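Side-chain contacts in uncharacterized protein (Bdellovibrio bacteriovorus, PDB 3TM8), which is a metal-binding HD-GYP domain protein, related to the cyclic-di-GMP phosphodiesterases, whose own activity is not established: residues Gln256-Ile261 with Ser283-Asp288; Leu185-Pro190 with Ala278-Ser283. One frame throughout, in Å; residues are numbered along the deposited sequence. Where two conformers were deposited one is given.

Contact 1: residues Gln256-Ile261 with Ser283-Asp288. With FE (Fe (III) ion), chain E; FE (Fe (III) ion), chain D; PO4 (phosphate ion), chain C.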
ATOM      1  N   GLN A 256     -11.919 -11.191   1.768  1.00  7.81           N
ATOM      2  CA  GLN A 256     -13.281 -10.640   1.707  1.00  8.83           C
ATOM      3  C   GLN A 256     -13.364  -9.220   1.155  1.00  8.72           C
ATOM      4  O   GLN A 256     -14.452  -8.652   1.066  1.00  8.13           O
ATOM      5  CB  GLN A 256     -13.952 -10.669   3.090  1.00  9.14           C
ATOM      6  CG  GLN A 256     -14.059 -12.037   3.723  1.00 10.28           C
ATOM      7  CD  GLN A 256     -14.615 -11.960   5.142  1.00 13.84           C
ATOM      8  OE1 GLN A 256     -14.969 -10.883   5.625  1.00 17.17           O
ATOM      9  NE2 GLN A 256     -14.689 -13.101   5.815  1.00 17.37           N
ATOM     10  N   HIS A 257     -12.228  -8.627   0.804  1.00  7.25           N
ATOM     11  CA  HIS A 257     -12.227  -7.197   0.511  1.00  7.39           C
ATOM     12  C   HIS A 257     -12.902  -6.828  -0.812  1.00  7.52           C
ATOM     13  O   HIS A 257     -13.098  -5.647  -1.079  1.00  7.77           O
ATOM     14  CB  HIS A 257     -10.803  -6.650   0.514  1.00  7.08           C
ATOM     15  CG  HIS A 257     -10.011  -7.066  -0.687  1.00  6.74           C
ATOM     16  ND1 HIS A 257      -9.219  -8.194  -0.709  1.00  6.93           N
ATOM     17  CD2 HIS A 257      -9.930  -6.529  -1.929  1.00  5.76           C
ATOM     18  CE1 HIS A 257      -8.667  -8.322  -1.906  1.00  6.26           C
ATOM     19  NE2 HIS A 257      -9.086  -7.326  -2.665  1.00  5.64           N
ATOM     20  N   GLU A 258     -13.215  -7.818  -1.651  1.00  7.85           N
ATOM     21  CA  GLU A 258     -13.962  -7.548  -2.884  1.00  8.27           C
ATOM     22  C   GLU A 258     -15.451  -7.832  -2.712  1.00  9.70           C
ATOM     23  O   GLU A 258     -16.229  -7.716  -3.660  1.00 10.81           O
ATOM     24  CB  GLU A 258     -13.418  -8.357  -4.061  1.00  8.34           C
ATOM     25  CG  GLU A 258     -11.984  -8.023  -4.433  1.00  8.48           C
ATOM     26  CD  GLU A 258     -11.779  -6.592  -4.911  1.00  8.27           C
ATOM     27  OE1 GLU A 258     -12.757  -5.829  -5.056  1.00  9.75           O
ATOM     28  OE2 GLU A 258     -10.615  -6.231  -5.154  1.00  7.65           O
ATOM     29  N   GLU A 259     -15.859  -8.206  -1.505  1.00 10.91           N
ATOM     30  CA  GLU A 259     -17.263  -8.477  -1.250  1.00 12.15           C
ATOM     31  C   GLU A 259     -18.023  -7.169  -1.121  1.00 12.48           C
ATOM     32  O   GLU A 259     -17.468  -6.156  -0.695  1.00 12.90           O
ATOM     33  CB  GLU A 259     -17.431  -9.352  -0.008  1.00 13.75           C
ATOM     34  CG  GLU A 259     -16.778 -10.721  -0.145  1.00 14.00           C
ATOM     35  CD  GLU A 259     -17.075 -11.384  -1.488  1.00 15.33           C
ATOM     36  OE1 GLU A 259     -18.263 -11.652  -1.780  1.00 15.85           O
ATOM     37  OE2 GLU A 259     -16.120 -11.647  -2.251  1.00 15.39           O
ATOM     38  N   THR A 260     -19.294  -7.198  -1.510  1.00 12.73           N
ATOM     39  CA  THR A 260     -20.138  -6.014  -1.486  1.00 14.09           C
ATOM     40  C   THR A 260     -21.331  -6.303  -0.595  1.00 13.99           C
ATOM     41  O   THR A 260     -21.674  -7.462  -0.371  1.00 15.07           O
ATOM     42  CB  THR A 260     -20.612  -5.640  -2.904  1.00 16.30           C
ATOM     43  OG1 THR A 260     -21.349  -6.733  -3.463  1.00 16.27           O
ATOM     44  CG2 THR A 260     -19.421  -5.340  -3.799  1.00 17.35           C
ATOM     45  N   ILE A 261     -21.968  -5.262  -0.080  1.00 13.78           N
ATOM     46  CA  ILE A 261     -22.947  -5.495   0.965  1.00 16.02           C
ATOM     47  C   ILE A 261     -24.188  -6.198   0.430  1.00 17.55           C
ATOM     48  O   ILE A 261     -24.926  -6.814   1.193  1.00 19.67           O
ATOM     49  CB  ILE A 261     -23.288  -4.216   1.781  1.00 16.45           C
ATOM     50  CG1 ILE A 261     -23.959  -3.146   0.912  1.00 17.00           C
ATOM     51  CG2 ILE A 261     -22.046  -3.678   2.475  1.00 17.33           C
ATOM     52  CD1 ILE A 261     -24.435  -1.927   1.704  1.00 17.23           C
ATOM     53  N   SER A 283     -14.748  -0.735   0.976  1.00  6.88           N
ATOM     54  CA  SER A 283     -15.127   0.621   0.592  1.00  7.21           C
ATOM     55  C   SER A 283     -13.918   1.476   0.208  1.00  6.99           C
ATOM     56  O   SER A 283     -13.927   2.154  -0.821  1.00  7.78           O
ATOM     57  CB  SER A 283     -15.913   1.305   1.717  1.00  8.67           C
ATOM     58  OG  SER A 283     -17.077   0.566   2.055  1.00  9.62           O
ATOM     59  N   ALA A 284     -12.882   1.449   1.043  1.00  7.05           N
ATOM     60  CA  ALA A 284     -11.674   2.219   0.785  1.00  7.13           C
ATOM     61  C   ALA A 284     -11.000   1.766  -0.507  1.00  7.38           C
ATOM     62  O   ALA A 284     -10.549   2.592  -1.306  1.00  8.08           O
ATOM     63  CB  ALA A 284     -10.711   2.096   1.950  1.00  7.36           C
ATOM     64  N   ASN A 285     -10.944   0.454  -0.715  1.00  6.27           N
ATOM     65  CA  ASN A 285     -10.384  -0.070  -1.941  1.00  6.28           C
ATOM     66  C   ASN A 285     -11.154   0.377  -3.168  1.00  6.21           C
ATOM     67  O   ASN A 285     -10.558   0.744  -4.177  1.00  6.93           O
ATOM     68  CB  ASN A 285     -10.361  -1.585  -1.919  1.00  6.48           C
ATOM     69  CG  ASN A 285      -9.816  -2.134  -3.184  1.00  5.99           C
ATOM     70  OD1 ASN A 285      -8.629  -1.986  -3.445  1.00  6.77           O
ATOM     71  ND2 ASN A 285     -10.670  -2.722  -4.013  1.00  7.25           N
ATOM     72  N   ALA A 286     -12.481   0.316  -3.101  1.00  6.59           N
ATOM     73  CA  ALA A 286     -13.293   0.638  -4.262  1.00  7.46           C
ATOM     74  C   ALA A 286     -13.001   2.067  -4.699  1.00  7.43           C
ATOM     75  O   ALA A 286     -12.939   2.365  -5.895  1.00  8.34           O
ATOM     76  CB  ALA A 286     -14.765   0.454  -3.941  1.00  9.06           C
ATOM     77  N   MET A 287     -12.813   2.955  -3.725  1.00  7.89           N
ATOM     78  CA  MET A 287     -12.482   4.341  -4.034  1.00  8.46           C
ATOM     79  C   MET A 287     -11.100   4.474  -4.701  1.00  8.28           C
ATOM     80  O   MET A 287     -10.974   5.151  -5.716  1.00  9.16           O
ATOM     81  CB  MET A 287     -12.636   5.237  -2.795  1.00 10.86           C
ATOM     82  CG  MET A 287     -14.092   5.361  -2.322  1.00 11.93           C
ATOM     83  SD  MET A 287     -15.147   6.405  -3.355  1.00 15.08           S
ATOM     84  CE  MET A 287     -14.713   8.018  -2.711  1.00 15.46           C
ATOM     85  N   ASP A 288     -10.069   3.824  -4.162  1.00  8.11           N
ATOM     86  CA  ASP A 288      -8.756   3.949  -4.788  1.00  7.18           C
ATOM     87  C   ASP A 288      -8.692   3.237  -6.131  1.00  6.86           C
ATOM     88  O   ASP A 288      -7.966   3.680  -7.021  1.00  7.77           O
ATOM     89  CB  ASP A 288      -7.599   3.483  -3.905  1.00  7.88           C
ATOM     90  CG  ASP A 288      -6.249   3.877  -4.489  1.00  8.23           C
ATOM     91  OD1 ASP A 288      -6.095   5.062  -4.844  1.00  8.10           O
ATOM     92  OD2 ASP A 288      -5.352   3.017  -4.622  1.00  8.24           O
TER
HETATM   93 FE    FE E 903      -8.489  -6.534  -4.640  1.00  5.65          FE
HETATM   94 FE    FE D 902      -7.216  -3.386  -4.227  1.00  5.02          FE
HETATM   95  P   PO4 C 901      -8.431  -4.339  -6.992  1.00  7.47           P
HETATM   96  O1  PO4 C 901      -8.252  -4.204  -8.482  1.00 11.70           O
HETATM   97  O2  PO4 C 901      -7.677  -3.277  -6.227  1.00  7.43           O
HETATM   98  O3  PO4 C 901      -9.909  -4.103  -6.603  1.00 10.37           O
HETATM   99  O4  PO4 C 901      -8.097  -5.751  -6.559  1.00  5.47           O
HETATM  100  O   HOH W   1     -13.370  -3.323  -2.941  1.00 11.20           O
HETATM  101  O   HOH W   2      -8.598  -4.757  -3.906  1.00  5.37           O
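H257 and E258 face N285 across a two-iron centre. The loop 256-261 starts with a type I turn, closed by the backbone bond from E259 N to Q256 O. H257 and E258 are its two middle residues, and both bind the same iron. H257 NE2 binds the chain E iron at 2.2 Å. Its ND1 is hydrogen-bonded to I253, which should steady the ring. N285 ND2 lies at the ring edge, near the ring plane, 4.4 Å from H257 CD2. A water lies 3.0 Å from H257 O and accepts a bond from N285 ND2. E258 follows. Its chain bends at chi2 (-63°), which curls the carboxylate back to the metal, and E258 OE2 binds the chain E iron at 2.2 Å. E258 OE2 is 3.7 Å from N285 ND2, with no hydrogen bond; metals, phosphate and water join the segments. The carboxylate and amide planes are 80° apart. N285 uses both ends of its amide. N285 OD1 binds the chain D iron at 2.1 Å. N285 ND2 gives a nearly straight bond (169°) to phosphate O3 at 3.0 Å. These bonds fix the amide flip. The phosphate, probably from the crystallisation liquor, bridges the irons through O4 and O2, and a second water also bridges them. H170, H203, D204 and H232 complete the metal shells, with D204 shared. This is the dinuclear metal site of an HD-GYP domain.

Contact 2: residues Leu185-Pro190 with Ala278-Ser283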
ATOM      1  N   LEU A 185     -15.754   6.598  11.726  1.00 13.85           N
ATOM      2  CA  LEU A 185     -16.759   5.659  12.208  1.00 14.74           C
ATOM      3  C   LEU A 185     -16.679   5.418  13.709  1.00 15.84           C
ATOM      4  O   LEU A 185     -17.526   4.728  14.272  1.00 18.82           O
ATOM      5  CB  LEU A 185     -16.613   4.326  11.487  1.00 13.36           C
ATOM      6  CG  LEU A 185     -16.896   4.369   9.988  1.00 12.57           C
ATOM      7  CD1 LEU A 185     -16.483   3.067   9.336  1.00 13.17           C
ATOM      8  CD2 LEU A 185     -18.376   4.647   9.738  1.00 13.96           C
ATOM      9  N   GLY A 186     -15.647   5.958  14.346  1.00 15.40           N
ATOM     10  CA  GLY A 186     -15.480   5.815  15.781  1.00 16.59           C
ATOM     11  C   GLY A 186     -14.866   4.494  16.211  1.00 16.30           C
ATOM     12  O   GLY A 186     -15.047   4.061  17.349  1.00 17.56           O
ATOM     13  N   ILE A 187     -14.140   3.845  15.309  1.00 16.40           N
ATOM     14  CA  ILE A 187     -13.403   2.634  15.661  1.00 17.50           C
ATOM     15  C   ILE A 187     -12.057   3.011  16.264  1.00 18.37           C
ATOM     16  O   ILE A 187     -11.120   3.349  15.539  1.00 19.99           O
ATOM     17  CB  ILE A 187     -13.163   1.742  14.437  1.00 17.19           C
ATOM     18  CG1 ILE A 187     -14.499   1.280  13.855  1.00 17.57           C
ATOM     19  CG2 ILE A 187     -12.301   0.547  14.815  1.00 17.94           C
ATOM     20  CD1 ILE A 187     -14.378   0.629  12.487  1.00 19.23           C
ATOM     21  N   THR A 188     -11.961   2.935  17.589  1.00 17.97           N
ATOM     22  CA  THR A 188     -10.805   3.470  18.314  1.00 18.07           C
ATOM     23  C   THR A 188      -9.849   2.407  18.866  1.00 17.34           C
ATOM     24  O   THR A 188      -8.701   2.710  19.182  1.00 19.30           O
ATOM     25  CB  THR A 188     -11.250   4.363  19.487  1.00 20.02           C
ATOM     26  OG1 THR A 188     -12.009   3.579  20.411  1.00 20.70           O
ATOM     27  CG2 THR A 188     -12.105   5.523  18.991  1.00 21.22           C
ATOM     28  N   ASP A 189     -10.332   1.175  18.991  1.00 16.65           N
ATOM     29  CA  ASP A 189      -9.541   0.074  19.533  1.00 15.64           C
ATOM     30  C   ASP A 189      -8.211  -0.066  18.777  1.00 12.96           C
ATOM     31  O   ASP A 189      -8.202  -0.313  17.576  1.00 12.60           O
ATOM     32  CB  ASP A 189     -10.357  -1.221  19.443  1.00 17.68           C
ATOM     33  CG  ASP A 189      -9.652  -2.415  20.066  1.00 22.88           C
ATOM     34  OD1 ASP A 189     -10.333  -3.243  20.698  1.00 26.30           O
ATOM     35  OD2 ASP A 189      -8.424  -2.546  19.917  1.00 25.07           O
ATOM     36  N   PRO A 190      -7.077   0.088  19.483  1.00 13.96           N
ATOM     37  CA  PRO A 190      -5.780   0.076  18.787  1.00 13.88           C
ATOM     38  C   PRO A 190      -5.433  -1.263  18.144  1.00 12.74           C
ATOM     39  O   PRO A 190      -4.755  -1.288  17.122  1.00 12.06           O
ATOM     40  CB  PRO A 190      -4.773   0.390  19.900  1.00 16.34           C
ATOM     41  CG  PRO A 190      -5.576   1.050  20.966  1.00 17.19           C
ATOM     42  CD  PRO A 190      -6.939   0.441  20.907  1.00 16.22           C
ATOM     43  N   ALA A 278     -13.365  -5.856   7.074  1.00  9.10           N
ATOM     44  CA  ALA A 278     -13.251  -6.087   5.634  1.00  8.06           C
ATOM     45  C   ALA A 278     -14.240  -5.230   4.840  1.00  8.49           C
ATOM     46  O   ALA A 278     -13.959  -4.850   3.710  1.00  9.39           O
ATOM     47  CB  ALA A 278     -13.416  -7.568   5.287  1.00  8.85           C
ATOM     48  N   VAL A 279     -15.400  -4.933   5.424  1.00  8.79           N
ATOM     49  CA  VAL A 279     -16.362  -4.047   4.778  1.00 10.26           C
ATOM     50  C   VAL A 279     -15.740  -2.657   4.609  1.00  8.84           C
ATOM     51  O   VAL A 279     -15.894  -2.018   3.566  1.00  8.67           O
ATOM     52  CB  VAL A 279     -17.684  -3.953   5.575  1.00 11.47           C
ATOM     53  CG1 VAL A 279     -18.678  -3.045   4.850  1.00 11.36           C
ATOM     54  CG2 VAL A 279     -18.266  -5.338   5.782  1.00 13.14           C
ATOM     55  N   LEU A 280     -15.023  -2.210   5.638  1.00 10.00           N
ATOM     56  CA  LEU A 280     -14.345  -0.929   5.598  0.50  9.64           C
ATOM     57  C   LEU A 280     -13.272  -0.917   4.497  1.00  7.71           C
ATOM     58  O   LEU A 280     -13.219   0.005   3.678  1.00  8.49           O
ATOM     59  CB  LEU A 280     -13.744  -0.645   6.981  0.50 10.64           C
ATOM     60  CG  LEU A 280     -13.315   0.777   7.322  0.50 11.59           C
ATOM     61  CD1 LEU A 280     -13.186   0.971   8.825  0.50 10.45           C
ATOM     62  CD2 LEU A 280     -12.005   1.088   6.640  0.50 11.64           C
ATOM     63  N   VAL A 281     -12.429  -1.944   4.473  1.00  7.03           N
ATOM     64  CA  VAL A 281     -11.390  -2.027   3.451  1.00  7.38           C
ATOM     65  C   VAL A 281     -11.999  -2.123   2.052  1.00  6.63           C
ATOM     66  O   VAL A 281     -11.472  -1.546   1.099  1.00  7.45           O
ATOM     67  CB  VAL A 281     -10.425  -3.200   3.703  1.00  8.03           C
ATOM     68  CG1 VAL A 281      -9.417  -3.314   2.566  1.00  7.47           C
ATOM     69  CG2 VAL A 281      -9.695  -3.005   5.022  1.00  8.94           C
ATOM     70  N   SER A 282     -13.103  -2.854   1.924  1.00  6.68           N
ATOM     71  CA  SER A 282     -13.784  -2.950   0.637  1.00  6.95           C
ATOM     72  C   SER A 282     -14.183  -1.569   0.107  1.00  6.90           C
ATOM     73  O   SER A 282     -13.983  -1.268  -1.072  1.00  6.60           O
ATOM     74  CB  SER A 282     -14.997  -3.871   0.718  1.00  7.51           C
ATOM     75  OG  SER A 282     -15.669  -3.891  -0.528  1.00  9.26           O
ATOM     76  N   SER A 283     -14.748  -0.735   0.976  1.00  6.88           N
ATOM     77  CA  SER A 283     -15.127   0.621   0.592  1.00  7.21           C
ATOM     78  C   SER A 283     -13.918   1.476   0.208  1.00  6.99           C
ATOM     79  O   SER A 283     -13.927   2.154  -0.821  1.00  7.78           O
ATOM     80  CB  SER A 283     -15.913   1.305   1.717  1.00  8.67           C
ATOM     81  OG  SER A 283     -17.077   0.566   2.055  1.00  9.62           O
TER
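L185 and I187 meet L280 in a small apolar contact within the helical HD domain. It joins the loop between helices 167-185 and 190-202 to helix 276-293. No hydrogen bond crosses between the segments. L185 stands at the end of helix 167-185. G186, with positive phi (81°), ends that helix in a Schellman motif, and the chain then turns so that I187 also points toward L280. Two residues on, D189 is the N-cap of helix 190-202, and its OD2 makes weak bonds to the backbone N of K191 and K192. The loop thus runs from a Schellman motif to an N-cap. L280 is buried, and L181 and S178 of helix 167-185 and L196 of helix 190-202 also touch it. L185 lies further out, where H317 and H320 of helix 315-325 pack on it. L280 places CG anti to its backbone N (chi1 -163°), which sends the side chain out from its helix toward the loop. It was deposited in two conformers, so the exact contacts apply to one of them. In that conformer L185 and L280 run past each other in opposite directions, their CD1 atoms 3.9 Å apart. I187 and L280 meet tip to tip, and I187 CD1 is likewise 3.9 Å from L280 CD1.

Contacts 1 and 2 share helix 276-293 and overlap at S283. Their centres are about 12 Å apart. Contact 1 lies at the two irons. Contact 2 lies earlier along the same helix, on the side of the 185-190 loop, away from the irons, and the side chain of L280 is about 13 Å from a bound iron. That side chain is about 9 Å from the side chains of N285 and H257. The 256-261 loop also touches the part of the helix used in contact 2. E259 O and S282 OG, 2.9 Å apart, form a probable hydrogen bond, and H257 CB packs on V281 CG1 at 4.2 Å. One helix thus carries an iron ligand and an apolar residue one and a half turns earlier.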